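Long-range contacts in putative rubredoxin reductase (Rhodopseudomonas palustris, PDB 3FG2), which probably passes electrons from NADH through its bound FAD to the ferredoxin that serves the CYP199A2 system: residues 3-8 with 95-100; 75-80 with 89-94; 181-186 with 336-341. All blocks are in the same frame, centred on the assembly; numbering follows the deposited sequence.

Contact 1 of 3, residues 3-8 with 95-100. With FAD (flavin-adenine dinucleotide), chain B.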
# COMPACT_ATOMS: atom_id res chain seq x y z
N THR A 3 28.50 -2.05 9.28
CA THR A 3 27.50 -2.49 8.32
C THR A 3 26.05 -2.18 8.70
O THR A 3 25.67 -2.24 9.86
CB THR A 3 27.63 -4.01 8.07
OG1 THR A 3 28.94 -4.30 7.57
CG2 THR A 3 26.59 -4.48 7.07
N VAL A 4 25.27 -1.82 7.68
CA VAL A 4 23.85 -1.53 7.85
C VAL A 4 23.09 -2.64 7.15
O VAL A 4 23.22 -2.81 5.93
CB VAL A 4 23.44 -0.18 7.21
CG1 VAL A 4 21.92 -0.04 7.24
CG2 VAL A 4 24.09 0.97 7.97
N LEU A 5 22.32 -3.40 7.91
CA LEU A 5 21.56 -4.51 7.35
C LEU A 5 20.11 -4.13 7.13
O LEU A 5 19.43 -3.68 8.06
CB LEU A 5 21.66 -5.72 8.28
CG LEU A 5 22.40 -6.95 7.77
CD1 LEU A 5 23.67 -6.55 7.04
CD2 LEU A 5 22.71 -7.87 8.95
N ILE A 6 19.63 -4.30 5.90
CA ILE A 6 18.25 -3.99 5.56
C ILE A 6 17.49 -5.29 5.32
O ILE A 6 17.84 -6.06 4.42
CB ILE A 6 18.14 -3.15 4.29
CG1 ILE A 6 19.07 -1.94 4.38
CG2 ILE A 6 16.70 -2.70 4.10
CD1 ILE A 6 19.23 -1.21 3.07
N ALA A 7 16.45 -5.51 6.13
CA ALA A 7 15.61 -6.71 6.03
C ALA A 7 14.34 -6.38 5.27
O ALA A 7 13.43 -5.76 5.81
CB ALA A 7 15.26 -7.20 7.42
N GLY A 8 14.28 -6.81 4.01
CA GLY A 8 13.12 -6.52 3.19
C GLY A 8 13.58 -5.62 2.06
O GLY A 8 14.11 -4.54 2.32
N THR A 95 23.05 -18.96 7.54
CA THR A 95 24.08 -17.94 7.65
C THR A 95 23.69 -16.94 8.74
O THR A 95 22.54 -16.93 9.20
CB THR A 95 24.28 -17.20 6.31
OG1 THR A 95 24.44 -18.15 5.25
CG2 THR A 95 25.51 -16.31 6.37
N ALA A 96 24.64 -16.10 9.15
CA ALA A 96 24.39 -15.09 10.17
C ALA A 96 25.28 -13.90 9.86
O ALA A 96 26.37 -14.07 9.32
CB ALA A 96 24.71 -15.65 11.55
N ILE A 97 24.82 -12.70 10.20
CA ILE A 97 25.60 -11.51 9.92
C ILE A 97 25.56 -10.51 11.07
O ILE A 97 24.54 -10.37 11.74
CB ILE A 97 25.09 -10.81 8.65
CG1 ILE A 97 25.12 -11.80 7.48
CG2 ILE A 97 25.94 -9.59 8.34
CD1 ILE A 97 24.60 -11.22 6.19
N GLU A 98 26.69 -9.85 11.30
CA GLU A 98 26.77 -8.83 12.35
C GLU A 98 26.33 -7.53 11.70
O GLU A 98 26.54 -7.33 10.50
CB GLU A 98 28.19 -8.66 12.86
CG GLU A 98 28.80 -9.87 13.53
CD GLU A 98 30.17 -9.56 14.11
OE1 GLU A 98 30.24 -8.77 15.09
OE2 GLU A 98 31.17 -10.08 13.59
N TYR A 99 25.74 -6.64 12.48
CA TYR A 99 25.30 -5.38 11.94
C TYR A 99 25.62 -4.23 12.88
O TYR A 99 25.70 -4.41 14.09
CB TYR A 99 23.79 -5.43 11.65
CG TYR A 99 22.91 -5.63 12.87
CD1 TYR A 99 22.70 -4.60 13.79
CD2 TYR A 99 22.30 -6.86 13.11
CE1 TYR A 99 21.93 -4.79 14.92
CE2 TYR A 99 21.52 -7.06 14.25
CZ TYR A 99 21.34 -6.03 15.14
OH TYR A 99 20.59 -6.23 16.28
N GLY A 100 25.81 -3.05 12.29
CA GLY A 100 26.07 -1.86 13.08
C GLY A 100 24.68 -1.33 13.40
O GLY A 100 24.35 -1.03 14.55
PA FAD B . 6.90 -3.98 0.51
O1A FAD B . 5.77 -4.92 0.72
O2A FAD B . 7.09 -3.37 -0.68
O5B FAD B . 8.08 -4.97 0.60
C5B FAD B . 8.34 -5.85 1.74
C4B FAD B . 9.41 -6.83 1.22
O4B FAD B . 10.05 -7.44 2.41
C3B FAD B . 8.89 -8.01 0.38
O3B FAD B . 9.58 -8.27 -0.81
C2B FAD B . 8.84 -9.12 1.39
O2B FAD B . 8.80 -10.39 0.83
C1B FAD B . 10.13 -8.88 2.13
N9A FAD B . 10.26 -9.47 3.46
C8A FAD B . 9.27 -9.61 4.41
N7A FAD B . 9.70 -10.20 5.52
C5A FAD B . 11.02 -10.44 5.30
C6A FAD B . 12.06 -11.07 6.15
N6A FAD B . 11.84 -11.54 7.36
N1A FAD B . 13.31 -11.15 5.58
C2A FAD B . 13.58 -10.67 4.32
N3A FAD B . 12.69 -10.09 3.48
C4A FAD B . 11.42 -9.99 4.02
N1 FAD B . 0.77 2.53 -2.84
C2 FAD B . 0.59 3.70 -3.44
O2 FAD B . 0.90 4.73 -2.91
N3 FAD B . 0.01 3.81 -4.75
C4 FAD B . -0.38 2.69 -5.46
O4 FAD B . -0.87 2.81 -6.57
C4X FAD B . -0.18 1.39 -4.82
N5 FAD B . -0.54 0.26 -5.46
C5X FAD B . -0.33 -0.96 -4.83
C6 FAD B . -0.70 -2.14 -5.53
C7 FAD B . -0.52 -3.39 -4.99
C7M FAD B . -0.93 -4.62 -5.78
C8 FAD B . 0.06 -3.52 -3.65
C8M FAD B . 0.29 -4.87 -2.99
C9 FAD B . 0.43 -2.36 -2.94
C9A FAD B . 0.24 -1.08 -3.52
N10 FAD B . 0.61 0.16 -2.85
C10 FAD B . 0.41 1.37 -3.47
C1' FAD B . 1.21 0.05 -1.50
C2' FAD B . 2.76 -0.01 -1.59
O2' FAD B . 3.10 -1.09 -2.44
C3' FAD B . 3.31 -0.22 -0.19
O3' FAD B . 2.96 0.89 0.62
C4' FAD B . 4.82 -0.36 -0.25
O4' FAD B . 5.20 -1.49 -1.08
C5' FAD B . 5.33 -0.57 1.16
O5' FAD B . 6.89 -0.75 1.06
P FAD B . 7.58 -1.68 2.01
O1P FAD B . 9.07 -1.53 1.58
O2P FAD B . 7.33 -1.42 3.36
O3P FAD B . 7.15 -3.06 1.78

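Contact 2 of 3, residues 75-80 with 89-94. With FAD (flavin-adenine dinucleotide), chain B.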
# COMPACT_ATOMS: atom_id res chain seq x y z
N ILE A 75 21.45 -9.69 -1.07
CA ILE A 75 21.45 -11.08 -0.61
C ILE A 75 20.11 -11.79 -0.79
O ILE A 75 19.10 -11.42 -0.17
CB ILE A 75 21.82 -11.17 0.88
CG1 ILE A 75 23.15 -10.48 1.14
CG2 ILE A 75 21.88 -12.63 1.31
CD1 ILE A 75 23.53 -10.43 2.60
N SER A 76 20.10 -12.82 -1.63
CA SER A 76 18.88 -13.59 -1.87
C SER A 76 18.61 -14.54 -0.71
O SER A 76 18.92 -15.73 -0.80
CB SER A 76 19.02 -14.37 -3.18
OG SER A 76 17.81 -15.03 -3.50
N ASP A 77 18.05 -14.02 0.37
CA ASP A 77 17.74 -14.83 1.55
C ASP A 77 16.57 -14.23 2.34
O ASP A 77 15.84 -13.38 1.83
CB ASP A 77 18.97 -14.93 2.45
CG ASP A 77 19.08 -16.28 3.12
OD1 ASP A 77 19.38 -17.26 2.41
OD2 ASP A 77 18.87 -16.37 4.35
N ARG A 78 16.41 -14.67 3.58
CA ARG A 78 15.34 -14.19 4.45
C ARG A 78 15.77 -14.19 5.92
O ARG A 78 16.38 -15.16 6.37
CB ARG A 78 14.10 -15.08 4.28
CG ARG A 78 12.97 -14.79 5.24
CD ARG A 78 11.91 -15.89 5.19
NE ARG A 78 10.81 -15.64 6.13
CZ ARG A 78 9.86 -14.73 5.94
NH1 ARG A 78 9.86 -13.98 4.84
NH2 ARG A 78 8.91 -14.57 6.85
N MET A 79 15.46 -13.13 6.66
CA MET A 79 15.83 -13.11 8.07
C MET A 79 14.75 -13.89 8.82
O MET A 79 13.57 -13.81 8.48
CB MET A 79 15.94 -11.68 8.63
CG MET A 79 14.62 -10.98 8.98
SD MET A 79 14.71 -10.01 10.54
CE MET A 79 15.57 -8.64 10.06
N VAL A 80 15.17 -14.65 9.83
CA VAL A 80 14.24 -15.45 10.62
C VAL A 80 14.35 -15.14 12.11
O VAL A 80 13.42 -15.41 12.87
CB VAL A 80 14.51 -16.95 10.42
CG1 VAL A 80 14.23 -17.33 8.97
CG2 VAL A 80 15.95 -17.27 10.77
N LEU A 89 22.27 -10.81 12.75
CA LEU A 89 21.06 -11.09 12.00
C LEU A 89 21.14 -12.54 11.55
O LEU A 89 22.05 -12.93 10.82
CB LEU A 89 20.99 -10.14 10.79
CG LEU A 89 19.69 -9.89 10.01
CD1 LEU A 89 19.23 -11.16 9.33
CD2 LEU A 89 18.63 -9.37 10.96
N LEU A 90 20.19 -13.34 12.01
CA LEU A 90 20.13 -14.76 11.70
C LEU A 90 19.24 -15.02 10.48
O LEU A 90 18.02 -14.89 10.55
CB LEU A 90 19.58 -15.50 12.92
CG LEU A 90 19.85 -16.99 13.13
CD1 LEU A 90 19.46 -17.35 14.56
CD2 LEU A 90 19.07 -17.83 12.12
N LEU A 91 19.85 -15.40 9.36
CA LEU A 91 19.10 -15.67 8.14
C LEU A 91 18.53 -17.09 8.17
O LEU A 91 18.78 -17.85 9.10
CB LEU A 91 19.98 -15.53 6.90
CG LEU A 91 20.68 -14.20 6.59
CD1 LEU A 91 21.31 -14.30 5.21
CD2 LEU A 91 19.68 -13.06 6.64
N ALA A 92 17.76 -17.43 7.14
CA ALA A 92 17.15 -18.76 7.04
C ALA A 92 18.09 -19.76 6.39
O ALA A 92 17.97 -20.97 6.61
CB ALA A 92 15.85 -18.67 6.25
N SER A 93 19.03 -19.27 5.60
CA SER A 93 19.99 -20.13 4.93
C SER A 93 20.94 -20.73 5.96
O SER A 93 21.77 -21.58 5.63
CB SER A 93 20.81 -19.33 3.91
OG SER A 93 21.52 -18.28 4.56
N GLY A 94 20.80 -20.29 7.20
CA GLY A 94 21.65 -20.78 8.27
C GLY A 94 22.75 -19.78 8.54
O GLY A 94 23.33 -19.75 9.63
PA FAD B . 6.90 -3.98 0.51
O1A FAD B . 5.77 -4.92 0.72
O2A FAD B . 7.09 -3.37 -0.68
O5B FAD B . 8.08 -4.97 0.60
C5B FAD B . 8.34 -5.85 1.74
C4B FAD B . 9.41 -6.83 1.22
O4B FAD B . 10.05 -7.44 2.41
C3B FAD B . 8.89 -8.01 0.38
O3B FAD B . 9.58 -8.27 -0.81
C2B FAD B . 8.84 -9.12 1.39
O2B FAD B . 8.80 -10.39 0.83
C1B FAD B . 10.13 -8.88 2.13
N9A FAD B . 10.26 -9.47 3.46
C8A FAD B . 9.27 -9.61 4.41
N7A FAD B . 9.70 -10.20 5.52
C5A FAD B . 11.02 -10.44 5.30
C6A FAD B . 12.06 -11.07 6.15
N6A FAD B . 11.84 -11.54 7.36
N1A FAD B . 13.31 -11.15 5.58
C2A FAD B . 13.58 -10.67 4.32
N3A FAD B . 12.69 -10.09 3.48
C4A FAD B . 11.42 -9.99 4.02
N1 FAD B . 0.77 2.53 -2.84
C2 FAD B . 0.59 3.70 -3.44
O2 FAD B . 0.90 4.73 -2.91
N3 FAD B . 0.01 3.81 -4.75
C4 FAD B . -0.38 2.69 -5.46
O4 FAD B . -0.87 2.81 -6.57
C4X FAD B . -0.18 1.39 -4.82
N5 FAD B . -0.54 0.26 -5.46
C5X FAD B . -0.33 -0.96 -4.83
C6 FAD B . -0.70 -2.14 -5.53
C7 FAD B . -0.52 -3.39 -4.99
C7M FAD B . -0.93 -4.62 -5.78
C8 FAD B . 0.06 -3.52 -3.65
C8M FAD B . 0.29 -4.87 -2.99
C9 FAD B . 0.43 -2.36 -2.94
C9A FAD B . 0.24 -1.08 -3.52
N10 FAD B . 0.61 0.16 -2.85
C10 FAD B . 0.41 1.37 -3.47
C1' FAD B . 1.21 0.05 -1.50
C2' FAD B . 2.76 -0.01 -1.59
O2' FAD B . 3.10 -1.09 -2.44
C3' FAD B . 3.31 -0.22 -0.19
O3' FAD B . 2.96 0.89 0.62
C4' FAD B . 4.82 -0.36 -0.25
O4' FAD B . 5.20 -1.49 -1.08
C5' FAD B . 5.33 -0.57 1.16
O5' FAD B . 6.89 -0.75 1.06
P FAD B . 7.58 -1.68 2.01
O1P FAD B . 9.07 -1.53 1.58
O2P FAD B . 7.33 -1.42 3.36
O3P FAD B . 7.15 -3.06 1.78

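Contact 3 of 3, residues 181-186 with 336-341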
# COMPACT_ATOMS: atom_id res chain seq x y z
N VAL A 181 -10.68 4.10 3.55
CA VAL A 181 -9.79 5.16 3.07
C VAL A 181 -10.33 6.41 2.37
O VAL A 181 -9.58 7.37 2.21
CB VAL A 181 -8.71 4.55 2.15
CG1 VAL A 181 -7.78 3.66 2.96
CG2 VAL A 181 -9.37 3.72 1.05
N VAL A 182 -11.59 6.42 1.94
CA VAL A 182 -12.13 7.61 1.27
C VAL A 182 -13.49 8.00 1.84
O VAL A 182 -14.15 7.19 2.51
CB VAL A 182 -12.31 7.38 -0.26
CG1 VAL A 182 -11.00 6.91 -0.87
CG2 VAL A 182 -13.42 6.37 -0.53
N THR A 183 -13.92 9.23 1.57
CA THR A 183 -15.21 9.71 2.06
C THR A 183 -16.33 9.25 1.09
O THR A 183 -16.06 8.91 -0.07
CB THR A 183 -15.23 11.26 2.22
OG1 THR A 183 -14.95 11.90 0.97
CG2 THR A 183 -14.19 11.69 3.25
N PRO A 184 -17.59 9.23 1.55
CA PRO A 184 -18.74 8.80 0.75
C PRO A 184 -18.86 9.30 -0.69
O PRO A 184 -19.26 8.54 -1.57
CB PRO A 184 -19.93 9.23 1.61
CG PRO A 184 -19.39 9.08 3.01
CD PRO A 184 -18.03 9.71 2.87
N GLU A 185 -18.54 10.57 -0.94
CA GLU A 185 -18.65 11.10 -2.30
C GLU A 185 -17.73 10.36 -3.27
O GLU A 185 -18.05 10.23 -4.45
CB GLU A 185 -18.34 12.60 -2.33
CG GLU A 185 -19.12 13.44 -1.33
CD GLU A 185 -18.65 13.23 0.12
OE1 GLU A 185 -17.43 13.00 0.35
OE2 GLU A 185 -19.50 13.30 1.05
N ILE A 186 -16.59 9.89 -2.79
CA ILE A 186 -15.67 9.15 -3.65
C ILE A 186 -16.20 7.74 -3.89
O ILE A 186 -16.19 7.24 -5.02
CB ILE A 186 -14.25 9.07 -3.04
CG1 ILE A 186 -13.69 10.49 -2.86
CG2 ILE A 186 -13.33 8.26 -3.93
CD1 ILE A 186 -13.66 11.31 -4.14
N ALA A 336 -9.52 11.05 8.01
CA ALA A 336 -10.26 10.47 9.13
C ALA A 336 -10.85 11.58 10.02
O ALA A 336 -10.18 12.57 10.32
CB ALA A 336 -9.34 9.56 9.96
N GLY A 337 -12.10 11.39 10.44
CA GLY A 337 -12.74 12.37 11.30
C GLY A 337 -13.32 13.55 10.56
O GLY A 337 -13.61 14.58 11.17
N PHE A 338 -13.50 13.42 9.25
CA PHE A 338 -14.06 14.49 8.43
C PHE A 338 -15.47 14.83 8.89
O PHE A 338 -16.27 13.92 9.19
CB PHE A 338 -14.11 14.05 6.96
CG PHE A 338 -15.08 12.93 6.69
CD1 PHE A 338 -16.39 13.20 6.32
CD2 PHE A 338 -14.67 11.60 6.82
CE1 PHE A 338 -17.30 12.16 6.08
CE2 PHE A 338 -15.57 10.55 6.59
CZ PHE A 338 -16.88 10.83 6.22
N ASP A 339 -15.78 16.12 8.97
CA ASP A 339 -17.12 16.55 9.38
C ASP A 339 -17.76 17.48 8.35
O ASP A 339 -18.88 17.96 8.54
CB ASP A 339 -17.09 17.22 10.77
CG ASP A 339 -16.17 18.42 10.83
OD1 ASP A 339 -15.93 19.06 9.78
OD2 ASP A 339 -15.71 18.75 11.94
N GLN A 340 -17.06 17.73 7.26
CA GLN A 340 -17.58 18.58 6.20
C GLN A 340 -16.84 18.32 4.89
O GLN A 340 -15.60 18.34 4.86
CB GLN A 340 -17.44 20.05 6.58
CG GLN A 340 -17.75 21.03 5.46
CD GLN A 340 -17.68 22.48 5.92
OE1 GLN A 340 -16.78 22.86 6.68
NE2 GLN A 340 -18.62 23.29 5.45
N VAL A 341 -17.59 18.06 3.83
CA VAL A 341 -17.00 17.80 2.52
C VAL A 341 -17.58 18.71 1.45
O VAL A 341 -18.79 18.82 1.30
CB VAL A 341 -17.22 16.33 2.09
CG1 VAL A 341 -16.62 16.08 0.69
CG2 VAL A 341 -16.58 15.40 3.10

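Contact 1 of 3, residues 3-8 with 95-100
L5 and the pair I97 and Y99 form the apolar half of this contact, and T3 and G100 form the polar half. The isobutyl end of L5 does most of the touching. Its CD2 lies 3.7 Å from I97 CG2, and the other methyl, CD1, sits 4.0 Å from the same I97 CG2. Both methyls of L5 meet the I97 methyl from the same side. I97 turns that methyl inward because CG2 is anti to its own backbone N, with chi1 of CG1 at -56°. The same L5 CD2 also meets the base of Y99, 3.8 Å from Y99 CB, and L5 CB is 4.0 Å from Y99 CB. The Y99 ring itself leads off from L5.

The polar link is purely backbone. G100 N donates to T3 O over 2.6 Å, a short bond with an N-H...O angle of 156°. The donor lies in the plane of the T3 carbonyl. It ties the start of strand 4-7 to the end of the connection that leaves strand 96-98.

At the far end of strand 4-7, G8 CA comes within 3.3 Å of the ribose oxygen O4B of FAD. A side chain at this glycine would run into that oxygen. G8 opens a GxGxxG pattern of Rossmann type, which fits the binding of a dinucleotide here.

Strand 4-7 is the middle strand of the five-stranded parallel sheet. Its neighbours are strand 29-32, where L5 rests on A30, and strand 101-104, which T3 and L5 meet through backbone bonds with H101 and V103. Helix 11-22 packs on the other face of strand 4-7, against V4 and I6. Strand 96-98 is an edge strand of the small antiparallel sheet, and Y99 reaches I82 of strand 79-83.

Contact 2 of 3, residues 75-80 with 89-94
M79 and L91 form an antiparallel non-hydrogen-bonded pair, CA to CA 4.2 Å, and the nearly straight bond from V80 N to L90 O, 2.9 Å, continues the ladder of the hairpin. Just before strand 79-83, D77 fastens the turn after strand 88-91. D77 OD2 takes the amide of S93 N at 3.2 Å on its syn lone pair. It also takes R78 N, at 3.1 Å, from above the carboxylate plane. A92 N adds a weak bond to this oxygen and another to R78 O. With an alanine at D77, the amides of S93 and R78 would probably lose their shared acceptor, and the 92-93 turn would be less firmly held to the 77-78 loop.

M79 and L89 cross at about a right angle and pack tightly, with M79 CE 3.3 Å from L89 CD2. M79 also reads the adenine of FAD with its backbone. Its N donates to N1A at 3.1 Å, and its O accepts from N6A at 3.1 Å. The guanidinium of R78 lies with one face over the adenine amino group, while NH1 makes a salt bridge to D34.

The hairpin of strands 79-83 and 88-91 lies on the parallel sheet. L89 and L91 rest on I32, and M79 rests on L104 of strand 101-104.

Contact 3 of 3, residues 181-186 with 336-341
F338 and T183 make the main aromatic contact. It is a CH-pi interaction. The methyl CG2 of T183 stands over one face of the F338 ring, 3.7 Å from the ring centroid and 14° off its normal. The nearest ring atom is F338 CD2, 3.6 Å from T183 CG2. Both torsions serve this. T183 chi1 is 59°, which sets CG2 anti to the carbonyl carbon and turns it to the ring. F338 chi1 is 67°, which folds the ring back over its own backbone and toward the helix start.

The apolar contacts are few. P184 CD approaches F338 CZ at 3.7 Å, obliquely to the ring. Here a proline ring and a phenyl ring come from opposite directions.

A third kind of contact sets a carboxylate against a methyl. E185 OE1 comes 3.2 Å from V341 CG1. This is van der Waals contact and not a polar bond.

Among the two segments, the polar bonds lie within 181-186. T183 OG1 lies 2.8 Å from E185 OE1. Beyond the segments, T183 OG1 is hydrogen-bonded to E366 OE1 of strand 361-368, across to the C-terminal sheet. T183 is at the N-cap position of helix 184-196, but its side chain makes no capping bond. The first helical turn closes with I186 N to T183 O, 2.9 Å.

The chemistry implies a modest, mostly apolar seam. It joins the start of helix 184-196 in the nucleotide-binding part to the edge strand 340-344 of the C-terminal sheet. Shape and methyl-ring contact hold it across the segments, and the hydroxyl of T183 adds a polar tie through E366.

How the contacts relate
Contacts 1 and 2 are one neighbourhood. Their centres are 9 Å apart, and contact 2 is nested inside the chain loop that contact 1 closes. Strands 88-91 and 96-98 are neighbours in the same sheet, with a probable hydrogen bond between I97 O and L89 N at 2.5 Å. L5 CD2 packs on L89 CB at 3.4 Å. Both contacts touch FAD: contact 1 at the ribose, contact 2 at the adenine. The centre of contact 3 lies about 42 Å from that of contact 1 and 43 Å from that of contact 2, across the chain's centre. It joins the start of helix 184-196 to the C-terminal sheet, away from the annotated FAD sites.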